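PDB 2WNH: 3-phytase from Klebsiella pneumoniae, which probably hydrolyses phytate (inositol hexakisphosphate), releasing phosphate, as a member of the histidine acid phosphatase family. Local coordinates for residues F131-F136 against Q260-V265; T139-A144 against L256-K261; A144-A149 against G197-S202; S252-Y257 against M296-M301. The protein carries 3 engineered substitutions. All blocks are in the same frame, centred on the assembly; numbering follows the deposited sequence.

Contact 1. Residues F131-F136 against Q260-V265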
loop_
_atom_site.group_PDB
_atom_site.type_symbol
_atom_site.label_atom_id
_atom_site.label_comp_id
_atom_site.label_asym_id
_atom_site.label_seq_id
_atom_site.Cartn_x
_atom_site.Cartn_y
_atom_site.Cartn_z
ATOM N N PHE B 131 -33.242 18.911 9.890
ATOM C CA PHE B 131 -32.306 19.369 10.916
ATOM C C PHE B 131 -32.625 20.735 11.555
ATOM O O PHE B 131 -32.656 20.850 12.774
ATOM C CB PHE B 131 -30.880 19.379 10.348
ATOM C CG PHE B 131 -30.465 18.078 9.691
ATOM C CD1 PHE B 131 -30.565 16.858 10.358
ATOM C CD2 PHE B 131 -29.929 18.095 8.401
ATOM C CE1 PHE B 131 -30.164 15.667 9.732
ATOM C CE2 PHE B 131 -29.499 16.920 7.791
ATOM C CZ PHE B 131 -29.632 15.711 8.441
ATOM N N GLN B 132 -32.841 21.755 10.722
ATOM C CA GLN B 132 -33.203 23.107 11.176
ATOM C C GLN B 132 -34.721 23.165 11.291
ATOM O O GLN B 132 -35.385 23.951 10.611
ATOM C CB GLN B 132 -32.690 24.158 10.181
ATOM C CG GLN B 132 -31.183 24.419 10.283
ATOM C CD GLN B 132 -30.323 23.271 9.742
ATOM O OE1 GLN B 132 -30.583 22.762 8.654
ATOM N NE2 GLN B 132 -29.300 22.861 10.509
ATOM N N THR B 133 -35.257 22.304 12.147
ATOM C CA THR B 133 -36.705 22.110 12.261
ATOM C C THR B 133 -37.428 23.320 12.879
ATOM O O THR B 133 -38.639 23.491 12.712
ATOM C CB THR B 133 -37.033 20.823 13.047
ATOM O OG1 THR B 133 -36.349 20.841 14.310
ATOM C CG2 THR B 133 -36.614 19.605 12.249
ATOM N N ASP B 134 -36.672 24.182 13.548
ATOM C CA ASP B 134 -37.248 25.414 14.076
ATOM C C ASP B 134 -37.498 26.442 12.970
ATOM O O ASP B 134 -38.041 27.524 13.217
ATOM C CB ASP B 134 -36.389 25.971 15.221
ATOM C CG ASP B 134 -34.937 26.233 14.815
ATOM O OD1 ASP B 134 -34.489 25.768 13.739
ATOM O OD2 ASP B 134 -34.231 26.914 15.592
ATOM N N LYS B 135 -37.141 26.094 11.736
ATOM C CA LYS B 135 -37.306 27.013 10.607
ATOM C C LYS B 135 -38.479 26.642 9.686
ATOM O O LYS B 135 -38.659 27.270 8.646
ATOM C CB LYS B 135 -36.002 27.114 9.781
ATOM C CG LYS B 135 -34.747 27.510 10.565
ATOM C CD LYS B 135 -34.894 28.864 11.273
ATOM C CE LYS B 135 -33.783 29.075 12.294
ATOM N NZ LYS B 135 -34.059 30.273 13.154
ATOM N N PHE B 136 -39.258 25.630 10.057
ATOM C CA PHE B 136 -40.359 25.156 9.219
ATOM C C PHE B 136 -41.647 25.051 10.032
ATOM O O PHE B 136 -41.638 24.553 11.166
ATOM C CB PHE B 136 -39.997 23.800 8.583
ATOM C CG PHE B 136 -38.801 23.864 7.663
ATOM C CD1 PHE B 136 -37.512 23.704 8.171
ATOM C CD2 PHE B 136 -38.968 24.107 6.296
ATOM C CE1 PHE B 136 -36.398 23.781 7.338
ATOM C CE2 PHE B 136 -37.861 24.171 5.440
ATOM C CZ PHE B 136 -36.567 24.015 5.970
ATOM N N GLN B 260 -40.789 15.941 20.381
ATOM C CA GLN B 260 -41.862 15.572 19.454
ATOM C C GLN B 260 -42.014 16.600 18.336
ATOM O O GLN B 260 -42.110 16.246 17.164
ATOM C CB GLN B 260 -43.179 15.382 20.219
ATOM C CG GLN B 260 -43.236 14.088 20.997
ATOM C CD GLN B 260 -44.520 13.941 21.780
ATOM O OE1 GLN B 260 -44.969 14.885 22.439
ATOM N NE2 GLN B 260 -45.097 12.747 21.752
ATOM N N LYS B 261 -42.022 17.885 18.691
ATOM C CA LYS B 261 -42.165 18.932 17.681
ATOM C C LYS B 261 -40.972 19.023 16.735
ATOM O O LYS B 261 -41.131 19.179 15.525
ATOM C CB LYS B 261 -42.406 20.316 18.319
ATOM C CG LYS B 261 -43.801 20.463 18.929
ATOM C CD LYS B 261 -44.930 20.245 17.911
ATOM C CE LYS B 261 -44.810 21.139 16.661
ATOM N NZ LYS B 261 -45.884 20.856 15.654
ATOM N N ARG B 262 -39.772 18.933 17.300
ATOM C CA ARG B 262 -38.575 19.253 16.537
ATOM C C ARG B 262 -37.759 18.042 16.049
ATOM O O ARG B 262 -36.885 18.211 15.209
ATOM C CB ARG B 262 -37.690 20.227 17.325
ATOM C CG ARG B 262 -38.285 21.649 17.470
ATOM C CD ARG B 262 -37.226 22.636 17.921
ATOM N NE ARG B 262 -36.233 22.871 16.878
ATOM C CZ ARG B 262 -34.932 23.064 17.090
ATOM N NH1 ARG B 262 -34.436 23.038 18.323
ATOM N NH2 ARG B 262 -34.119 23.259 16.057
ATOM N N GLY B 263 -38.046 16.856 16.575
ATOM C CA GLY B 263 -37.344 15.632 16.198
ATOM C C GLY B 263 -38.156 14.558 15.487
ATOM O O GLY B 263 -37.577 13.599 14.972
ATOM N N SER B 264 -39.490 14.677 15.456
ATOM C CA SER B 264 -40.307 13.628 14.822
ATOM C C SER B 264 -40.013 13.438 13.341
ATOM O O SER B 264 -40.026 12.315 12.854
ATOM C CB SER B 264 -41.809 13.888 15.005
ATOM O OG SER B 264 -42.187 13.697 16.360
ATOM N N VAL B 265 -39.760 14.534 12.633
ATOM C CA VAL B 265 -39.493 14.476 11.190
ATOM C C VAL B 265 -38.232 13.638 10.898
ATOM O O VAL B 265 -38.189 12.873 9.929
ATOM C CB VAL B 265 -39.423 15.901 10.592
ATOM C CG1 VAL B 265 -38.238 16.690 11.165
ATOM C CG2 VAL B 265 -39.426 15.883 9.071
#
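Thr133 presses its two side-chain branches onto the helix at Arg262 and Val265, and this buried threonine is where the packing is tightest. Its hydroxyl lies between the backbone N and the carbonyl carbon (chi1 53°). In that rotamer OG1 donates to the carbonyl O of Arg262 at 2.8 Å, in the carbonyl plane and on a lone pair. The other branch, CG2, lies 3.5 Å from Val265 CG1, the two side chains passing side by side and pointing opposite ways. One threonine thus supplies both a polar anchor and an apolar contact.

Farther out the grip is looser, and the two residues concerned, Arg262 and Asp134, are partly exposed. The arginine chain bends at chi3 (69°) and brings NE back toward the same hydroxyl. This gives only a weak, strongly bent hydrogen bond, with NE 3.3 Å from Thr133 OG1. The far end of the guanidinium reaches Asp134, where NH2 is 3.4 Å from OD1 in a long salt bridge. OD2 lies over one guanidinium face, and the carboxylate and guanidinium planes are 34° apart, so the ions meet obliquely. Asp134 CB also comes within 3.5 Å of Arg262 NE.

The contact fastens the short 3-10 segment 133-135, in the loop between helices 99-112 and 143-154, to helix 256-274. Phe131 O is held separately by Asn293 of helix 291-301. The buried hydroxyl-to-carbonyl bond is short and directional, whereas the more open charge pair probably adds a weaker, less directional attraction.

Contact 2. Residues T139-A144 against L256-K261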
loop_
_atom_site.group_PDB
_atom_site.type_symbol
_atom_site.label_atom_id
_atom_site.label_comp_id
_atom_site.label_asym_id
_atom_site.label_seq_id
_atom_site.Cartn_x
_atom_site.Cartn_y
_atom_site.Cartn_z
ATOM N N THR B 139 -42.845 21.919 12.157
ATOM C CA THR B 139 -41.930 21.349 13.131
ATOM C C THR B 139 -41.470 22.371 14.192
ATOM O O THR B 139 -40.586 22.081 15.010
ATOM C CB THR B 139 -40.729 20.655 12.395
ATOM O OG1 THR B 139 -40.111 21.588 11.497
ATOM C CG2 THR B 139 -41.216 19.459 11.586
ATOM N N GLN B 140 -42.074 23.561 14.188
ATOM C CA GLN B 140 -41.746 24.578 15.183
ATOM C C GLN B 140 -42.531 24.354 16.458
ATOM O O GLN B 140 -43.705 23.978 16.404
ATOM C CB GLN B 140 -42.085 25.968 14.650
ATOM C CG GLN B 140 -41.044 26.515 13.713
ATOM C CD GLN B 140 -41.569 27.653 12.880
ATOM O OE1 GLN B 140 -42.783 27.832 12.739
ATOM N NE2 GLN B 140 -40.660 28.432 12.311
ATOM N N THR B 141 -41.896 24.606 17.600
ATOM C CA THR B 141 -42.604 24.565 18.889
ATOM C C THR B 141 -43.451 25.828 19.061
ATOM O O THR B 141 -43.179 26.867 18.439
ATOM C CB THR B 141 -41.627 24.505 20.065
ATOM O OG1 THR B 141 -40.692 25.582 19.955
ATOM C CG2 THR B 141 -40.864 23.160 20.096
ATOM N N ASP B 142 -44.475 25.730 19.905
ATOM C CA ASP B 142 -45.182 26.923 20.367
ATOM C C ASP B 142 -44.590 27.339 21.705
ATOM O O ASP B 142 -44.549 26.519 22.619
ATOM C CB ASP B 142 -46.692 26.740 20.453
ATOM C CG ASP B 142 -47.404 28.070 20.663
ATOM O OD1 ASP B 142 -47.267 28.639 21.769
ATOM O OD2 ASP B 142 -48.056 28.564 19.714
ATOM N N PRO B 143 -44.119 28.595 21.812
ATOM C CA PRO B 143 -43.489 29.070 23.058
ATOM C C PRO B 143 -44.316 28.796 24.336
ATOM O O PRO B 143 -43.752 28.425 25.380
ATOM C CB PRO B 143 -43.291 30.571 22.801
ATOM C CG PRO B 143 -43.182 30.680 21.293
ATOM C CD PRO B 143 -44.126 29.636 20.766
ATOM N N ALA B 144 -45.639 28.943 24.254
ATOM C CA ALA B 144 -46.499 28.731 25.435
ATOM C C ALA B 144 -46.492 27.292 25.901
ATOM O O ALA B 144 -46.468 27.017 27.090
ATOM C CB ALA B 144 -47.925 29.155 25.128
ATOM N N LEU B 256 -40.005 15.931 26.301
ATOM C CA LEU B 256 -40.811 15.200 25.315
ATOM C C LEU B 256 -41.519 16.106 24.316
ATOM O O LEU B 256 -41.431 15.894 23.110
ATOM C CB LEU B 256 -41.822 14.287 26.008
ATOM C CG LEU B 256 -42.567 13.361 25.043
ATOM C CD1 LEU B 256 -41.585 12.477 24.247
ATOM C CD2 LEU B 256 -43.549 12.498 25.798
ATOM N N TYR B 257 -42.238 17.112 24.804
ATOM C CA TYR B 257 -42.906 18.044 23.896
ATOM C C TYR B 257 -41.965 18.571 22.806
ATOM O O TYR B 257 -42.298 18.550 21.587
ATOM C CB TYR B 257 -43.560 19.240 24.655
ATOM C CG TYR B 257 -44.040 20.322 23.688
ATOM C CD1 TYR B 257 -45.217 20.158 22.951
ATOM C CD2 TYR B 257 -43.307 21.484 23.482
ATOM C CE1 TYR B 257 -45.628 21.106 22.037
ATOM C CE2 TYR B 257 -43.709 22.434 22.563
ATOM C CZ TYR B 257 -44.894 22.245 21.853
ATOM O OH TYR B 257 -45.335 23.157 20.926
ATOM N N THR B 258 -40.808 19.074 23.246
ATOM C CA THR B 258 -39.851 19.714 22.346
ATOM C C THR B 258 -39.333 18.675 21.350
ATOM O O THR B 258 -39.240 18.953 20.149
ATOM C CB THR B 258 -38.685 20.317 23.130
ATOM O OG1 THR B 258 -39.180 21.350 24.003
ATOM C CG2 THR B 258 -37.617 20.909 22.201
ATOM N N ALA B 259 -39.015 17.489 21.864
ATOM C CA ALA B 259 -38.481 16.416 21.010
ATOM C C ALA B 259 -39.524 15.978 19.978
ATOM O O ALA B 259 -39.194 15.684 18.828
ATOM C CB ALA B 259 -38.040 15.243 21.857
ATOM N N GLN B 260 -40.789 15.941 20.381
ATOM C CA GLN B 260 -41.862 15.572 19.454
ATOM C C GLN B 260 -42.014 16.600 18.336
ATOM O O GLN B 260 -42.110 16.246 17.164
ATOM C CB GLN B 260 -43.179 15.382 20.219
ATOM C CG GLN B 260 -43.236 14.088 20.997
ATOM C CD GLN B 260 -44.520 13.941 21.780
ATOM O OE1 GLN B 260 -44.969 14.885 22.439
ATOM N NE2 GLN B 260 -45.097 12.747 21.752
ATOM N N LYS B 261 -42.022 17.885 18.691
ATOM C CA LYS B 261 -42.165 18.932 17.681
ATOM C C LYS B 261 -40.972 19.023 16.735
ATOM O O LYS B 261 -41.131 19.179 15.525
ATOM C CB LYS B 261 -42.406 20.316 18.319
ATOM C CG LYS B 261 -43.801 20.463 18.929
ATOM C CD LYS B 261 -44.930 20.245 17.911
ATOM C CE LYS B 261 -44.810 21.139 16.661
ATOM N NZ LYS B 261 -45.884 20.856 15.654
HETATM O O HOH W 1 -45.607 23.302 14.472
#
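Thr139 and Lys261 bring their backbones closest, CA to CA 5.2 Å, and Thr139 O lies only 3.0 Å from Lys261 O, an unfavourable meeting of acceptors from which the segments diverge toward Asp142 and Tyr257. There the polar link is direct: the backbone N of Asp142 donates to Tyr257 OH at 2.9 Å, almost perfectly straight at 177°. The amide arrives at the edge of the phenol, near the ring plane.

Thr141 fills the angle between tyrosine and lysine. Its methyl CG2 lies 3.8 Å from Tyr257 CE2, approaching the ring obliquely, and 3.7 Å from Lys261 CB. Lys261 curls across the loop because its chain is bent at both chi2 and chi3, bringing CE to 3.1 Å from Gln140 O. The ammonium itself does not bond directly to that carbonyl. Instead a water accepts from Lys261 NZ at 2.7 Å and donates to Gln140 O at 2.8 Å. NZ is further held by Ala138 O and by Ser396 OG, so the lysine ties three pieces of chain together. Thr139 turns its hydroxyl to Thr133 O, and Gln140 sends NE2 to Asp134 O, which binds this segment to the preceding turn.

The extended run of chain leads straight into helix 143-154, with Asp142 at its N-cap, while Tyr257 stands in the first turn of helix 256-274. Arg145, from the first of these helices, makes a cation-pi contact with the Tyr257 ring. On the far side of helix 256-274, Ala259 packs against Met296, Thr299 and Leu300 of helix 291-301.

Contact 3. Residues A144-A149 against G197-S202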
loop_
_atom_site.group_PDB
_atom_site.type_symbol
_atom_site.label_atom_id
_atom_site.label_comp_id
_atom_site.label_asym_id
_atom_site.label_seq_id
_atom_site.Cartn_x
_atom_site.Cartn_y
_atom_site.Cartn_z
ATOM N N ALA B 144 -45.639 28.943 24.254
ATOM C CA ALA B 144 -46.499 28.731 25.435
ATOM C C ALA B 144 -46.492 27.292 25.901
ATOM O O ALA B 144 -46.468 27.017 27.090
ATOM C CB ALA B 144 -47.925 29.155 25.128
ATOM N N ARG B 145 -46.501 26.355 24.947
ATOM C CA ARG B 145 -46.450 24.928 25.282
ATOM C C ARG B 145 -45.059 24.554 25.799
ATOM O O ARG B 145 -44.929 23.815 26.777
ATOM C CB ARG B 145 -46.767 24.083 24.033
ATOM C CG ARG B 145 -48.240 24.047 23.617
ATOM C CD ARG B 145 -49.109 23.193 24.592
ATOM N NE ARG B 145 -48.742 21.775 24.613
ATOM C CZ ARG B 145 -48.075 21.157 25.588
ATOM N NH1 ARG B 145 -47.678 21.808 26.680
ATOM N NH2 ARG B 145 -47.802 19.863 25.470
ATOM N N GLN B 146 -44.022 25.080 25.148
ATOM C CA GLN B 146 -42.657 24.780 25.588
ATOM C C GLN B 146 -42.373 25.296 26.992
ATOM O O GLN B 146 -41.735 24.611 27.790
ATOM C CB GLN B 146 -41.615 25.305 24.613
ATOM C CG GLN B 146 -40.221 24.721 24.869
ATOM C CD GLN B 146 -39.235 25.194 23.835
ATOM O OE1 GLN B 146 -38.957 26.397 23.727
ATOM N NE2 GLN B 146 -38.709 24.249 23.039
ATOM N N LEU B 147 -42.883 26.485 27.314
ATOM C CA LEU B 147 -42.783 27.016 28.676
ATOM C C LEU B 147 -43.383 26.069 29.720
ATOM O O LEU B 147 -42.750 25.764 30.733
ATOM C CB LEU B 147 -43.451 28.396 28.736
ATOM C CG LEU B 147 -43.370 29.167 30.062
ATOM C CD1 LEU B 147 -41.919 29.395 30.494
ATOM C CD2 LEU B 147 -44.075 30.500 29.842
ATOM N N ALA B 148 -44.606 25.609 29.468
ATOM C CA ALA B 148 -45.271 24.653 30.334
ATOM C C ALA B 148 -44.494 23.357 30.497
ATOM O O ALA B 148 -44.300 22.863 31.610
ATOM C CB ALA B 148 -46.677 24.350 29.782
ATOM N N ALA B 149 -44.077 22.796 29.359
ATOM C CA ALA B 149 -43.332 21.533 29.320
ATOM C C ALA B 149 -42.025 21.563 30.110
ATOM O O ALA B 149 -41.746 20.634 30.866
ATOM C CB ALA B 149 -43.064 21.150 27.848
ATOM N N GLY B 197 -38.772 33.018 21.403
ATOM C CA GLY B 197 -39.520 31.976 22.114
ATOM C C GLY B 197 -38.736 30.734 22.503
ATOM O O GLY B 197 -39.333 29.735 22.924
ATOM N N LYS B 198 -37.409 30.780 22.365
ATOM C CA LYS B 198 -36.541 29.710 22.886
ATOM C C LYS B 198 -36.551 29.688 24.423
ATOM O O LYS B 198 -36.390 30.722 25.061
ATOM C CB LYS B 198 -35.103 29.840 22.365
ATOM C CG LYS B 198 -34.932 29.515 20.884
ATOM C CD LYS B 198 -33.646 28.733 20.617
ATOM C CE LYS B 198 -33.844 27.236 20.869
ATOM N NZ LYS B 198 -32.694 26.404 20.402
ATOM N N THR B 199 -36.738 28.503 24.998
ATOM C CA THR B 199 -36.880 28.353 26.442
ATOM C C THR B 199 -35.618 27.762 27.046
ATOM O O THR B 199 -35.250 26.621 26.743
ATOM C CB THR B 199 -38.062 27.432 26.784
ATOM O OG1 THR B 199 -39.225 27.870 26.085
ATOM C CG2 THR B 199 -38.347 27.427 28.272
ATOM N N THR B 200 -34.960 28.533 27.905
ATOM C CA THR B 200 -33.717 28.094 28.544
ATOM C C THR B 200 -33.819 28.284 30.060
ATOM O O THR B 200 -34.715 28.991 30.540
ATOM C CB THR B 200 -32.513 28.888 28.002
ATOM O OG1 THR B 200 -32.731 30.282 28.235
ATOM C CG2 THR B 200 -32.345 28.652 26.502
ATOM N N ILE B 201 -32.909 27.652 30.801
ATOM C CA ILE B 201 -32.819 27.801 32.256
ATOM C C ILE B 201 -31.665 28.753 32.565
ATOM O O ILE B 201 -30.522 28.516 32.161
ATOM C CB ILE B 201 -32.561 26.446 32.971
ATOM C CG1 ILE B 201 -33.517 25.332 32.493
ATOM C CG2 ILE B 201 -32.500 26.617 34.491
ATOM C CD1 ILE B 201 -34.938 25.426 32.951
ATOM N N SER B 202 -31.950 29.845 33.273
ATOM C CA SER B 202 -30.882 30.789 33.600
ATOM C C SER B 202 -29.860 30.101 34.496
ATOM O O SER B 202 -30.201 29.220 35.300
ATOM C CB SER B 202 -31.446 32.048 34.274
ATOM O OG SER B 202 -31.945 31.705 35.547
HETATM O O HOH W 2 -36.023 26.313 22.961
#
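Gln146 holds CG anti to its backbone N (chi1 -166°) and runs on extended, carrying its amide oxygen out from the helix to Thr199. Thr199 answers with OG1 anti to its carbonyl carbon and beside its own backbone N (chi1 -51°), so hydroxyl and amide N-H can both address the same acceptor. The hydroxyl makes the stronger bond, donating to Gln146 OE1 at 2.8 Å from a position tilted 25° out of the carbonyl plane. Thr199 N lies 3.3 Å from OE1, a weak bond with poor alignment. A water completes the cluster: it donates to Gln146 OE1 at 3.0 Å and accepts from Thr199 N at 3.1 Å, so the backbone N-H is shared between glutamine and water.

Thr199 opens the second strand of a small antiparallel beta hairpin, 191-193 with 199-201, which lies against helix 143-154. Gly197 belongs to the turn between the strands and has a positive phi. Its carbonyl O approaches Gln146 OE1 to 3.5 Å, acceptor to acceptor, without bonding. Beside the polar cluster, Leu147 packs on Val191 and Gln193 of the first strand, and Val150, one helical turn on from Gln146, touches Thr199 and Ile201.

Second-shell bonds orient both partners. Gln146 NE2 donates to Thr258 OG1 of helix 256-274, which fixes the rotation of the amide and leaves OE1 facing the hairpin. Thr199 OG1 is also bonded by Gln193 NE2, and that same nitrogen reaches back to Pro143 O in the first turn of the helix.

Contact 4. Residues S252-Y257 against M296-M301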
loop_
_atom_site.group_PDB
_atom_site.type_symbol
_atom_site.label_atom_id
_atom_site.label_comp_id
_atom_site.label_asym_id
_atom_site.label_seq_id
_atom_site.Cartn_x
_atom_site.Cartn_y
_atom_site.Cartn_z
ATOM N N SER B 252 -34.071 20.619 28.293
ATOM C CA SER B 252 -34.198 21.296 27.009
ATOM C C SER B 252 -34.535 20.311 25.887
ATOM O O SER B 252 -35.703 20.001 25.647
ATOM C CB SER B 252 -32.954 22.144 26.680
ATOM O OG SER B 252 -31.749 21.369 26.668
ATOM N N ASN B 253 -33.508 19.803 25.205
ATOM C CA ASN B 253 -33.725 18.878 24.084
ATOM C C ASN B 253 -34.434 17.579 24.426
ATOM O O ASN B 253 -35.066 16.977 23.553
ATOM C CB ASN B 253 -32.385 18.552 23.431
ATOM C CG ASN B 253 -31.588 19.782 23.128
ATOM O OD1 ASN B 253 -32.102 20.731 22.568
ATOM N ND2 ASN B 253 -30.323 19.769 23.499
ATOM N N ASP B 254 -34.310 17.123 25.664
ATOM C CA ASP B 254 -34.879 15.843 26.061
ATOM C C ASP B 254 -36.269 15.978 26.713
ATOM O O ASP B 254 -36.783 15.022 27.272
ATOM C CB ASP B 254 -33.902 15.082 26.957
ATOM C CG ASP B 254 -32.638 14.665 26.207
ATOM O OD1 ASP B 254 -32.728 14.321 24.998
ATOM O OD2 ASP B 254 -31.548 14.681 26.809
ATOM N N VAL B 255 -36.833 17.181 26.658
ATOM C CA VAL B 255 -38.227 17.423 27.064
ATOM C C VAL B 255 -39.114 16.855 25.945
ATOM O O VAL B 255 -38.993 17.262 24.794
ATOM C CB VAL B 255 -38.496 18.942 27.260
ATOM C CG1 VAL B 255 -39.992 19.211 27.483
ATOM C CG2 VAL B 255 -37.679 19.478 28.452
ATOM N N LEU B 256 -40.005 15.931 26.301
ATOM C CA LEU B 256 -40.811 15.200 25.315
ATOM C C LEU B 256 -41.519 16.106 24.316
ATOM O O LEU B 256 -41.431 15.894 23.110
ATOM C CB LEU B 256 -41.822 14.287 26.008
ATOM C CG LEU B 256 -42.567 13.361 25.043
ATOM C CD1 LEU B 256 -41.585 12.477 24.247
ATOM C CD2 LEU B 256 -43.549 12.498 25.798
ATOM N N TYR B 257 -42.238 17.112 24.804
ATOM C CA TYR B 257 -42.906 18.044 23.896
ATOM C C TYR B 257 -41.965 18.571 22.806
ATOM O O TYR B 257 -42.298 18.550 21.587
ATOM C CB TYR B 257 -43.560 19.240 24.655
ATOM C CG TYR B 257 -44.040 20.322 23.688
ATOM C CD1 TYR B 257 -45.217 20.158 22.951
ATOM C CD2 TYR B 257 -43.307 21.484 23.482
ATOM C CE1 TYR B 257 -45.628 21.106 22.037
ATOM C CE2 TYR B 257 -43.709 22.434 22.563
ATOM C CZ TYR B 257 -44.894 22.245 21.853
ATOM O OH TYR B 257 -45.335 23.157 20.926
ATOM N N MET B 296 -32.964 14.775 20.565
ATOM C CA MET B 296 -34.413 14.691 20.329
ATOM C C MET B 296 -34.823 13.318 19.816
ATOM O O MET B 296 -35.799 12.723 20.286
ATOM C CB MET B 296 -34.864 15.806 19.411
ATOM C CG MET B 296 -34.810 17.158 20.103
ATOM S SD MET B 296 -35.309 18.514 19.037
ATOM C CE MET B 296 -34.191 18.397 17.659
ATOM N N VAL B 297 -34.060 12.799 18.854
ATOM C CA VAL B 297 -34.319 11.461 18.339
ATOM C C VAL B 297 -34.266 10.368 19.418
ATOM O O VAL B 297 -35.186 9.536 19.503
ATOM C CB VAL B 297 -33.395 11.140 17.152
ATOM C CG1 VAL B 297 -33.589 9.682 16.725
ATOM C CG2 VAL B 297 -33.713 12.090 16.001
ATOM N N ARG B 298 -33.217 10.339 20.245
ATOM C CA ARG B 298 -33.125 9.309 21.275
ATOM C C ARG B 298 -34.238 9.469 22.307
ATOM O O ARG B 298 -34.710 8.487 22.852
ATOM C CB ARG B 298 -31.732 9.231 21.939
ATOM C CG ARG B 298 -31.245 10.503 22.627
ATOM C CD ARG B 298 -31.534 10.546 24.141
ATOM N NE ARG B 298 -31.081 11.832 24.687
ATOM C CZ ARG B 298 -29.811 12.093 25.009
ATOM N NH1 ARG B 298 -28.891 11.153 24.839
ATOM N NH2 ARG B 298 -29.452 13.294 25.490
ATOM N N THR B 299 -34.645 10.708 22.582
ATOM C CA THR B 299 -35.806 10.903 23.474
ATOM C C THR B 299 -37.076 10.257 22.921
ATOM O O THR B 299 -37.781 9.538 23.644
ATOM C CB THR B 299 -35.973 12.394 23.866
ATOM O OG1 THR B 299 -34.918 12.717 24.770
ATOM C CG2 THR B 299 -37.314 12.649 24.561
ATOM N N LEU B 300 -37.353 10.487 21.638
ATOM C CA LEU B 300 -38.518 9.875 20.986
ATOM C C LEU B 300 -38.413 8.356 20.954
ATOM O O LEU B 300 -39.415 7.636 21.096
ATOM C CB LEU B 300 -38.736 10.465 19.581
ATOM C CG LEU B 300 -39.075 11.963 19.519
ATOM C CD1 LEU B 300 -39.184 12.370 18.083
ATOM C CD2 LEU B 300 -40.359 12.243 20.274
ATOM N N MET B 301 -37.188 7.852 20.805
ATOM C CA MET B 301 -36.918 6.398 20.875
ATOM C C MET B 301 -37.063 5.828 22.273
ATOM O O MET B 301 -37.105 4.606 22.431
ATOM C CB MET B 301 -35.513 6.072 20.343
ATOM C CG MET B 301 -35.298 6.379 18.869
ATOM S SD MET B 301 -33.529 6.354 18.459
ATOM C CE MET B 301 -33.327 4.661 17.952
#
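Asp254 is gripped side-on by Arg298 at the point where a type I beta turn, Ser252 to Val255, leads into helix 256-274 beside helix 291-301. Arg298 NE donates to Asp254 OD1 at 3.0 Å, nearly straight at 165° and within the guanidinium plane. NH2 meets OD2 on its syn lone pair at 2.8 Å, so each carboxylate oxygen takes one nitrogen. The two flat groups are 53° apart, and NE reaches OD1 from above the carboxylate plane. Thr299 OG1 donates to the same OD1 at 2.7 Å and from the same face, giving this oxygen two donors. The carboxylate is therefore probably stabilised as an anion.

Outward from this pair, the arginine reaches the turn through its torsions: CG sits between N and the carbonyl carbon (chi1 59°), and the bend at chi2 brings NE round to Asp254. Its remaining nitrogen NH1 bonds Gly313 O, and the side chain also touches Trp305 and Ile315. The turn is closed by Val255 N bonding Ser252 O, and Val255 packs on Ala149 and Lys153 of helix 143-154.

Away from the carboxylate, Leu256 CD1 lies 4.2 Å from Leu300 CD2, the ends of the leucines just meeting. At the other end of the contact, Met296 CG rests 3.5 Å from the carbonyl O of Asn253.

Overall arrangement
Helix 256-274 is common to contacts 1, 2 and 4, and helix 143-154 joins contact 2 to contact 3. Measured from contact centre to chain centre, contact 4 lies nearest, at about 12 Å, and contact 3 farthest, at about 22 Å. Contact 1 is mostly buried; the other three are partly buried. Ion pairs occur in contacts 1 and 4, a long oblique one beside a loop and a two-pronged one between a turn and a helix. Contacts 2 and 3 have no ion pair across them; each combines a direct hydrogen bond with a bridging water, which in contact 2 accepts from a lysine ammonium. Contacts 1 and 4 meet where Arg262 CB packs on Met296 SD at 3.4 Å.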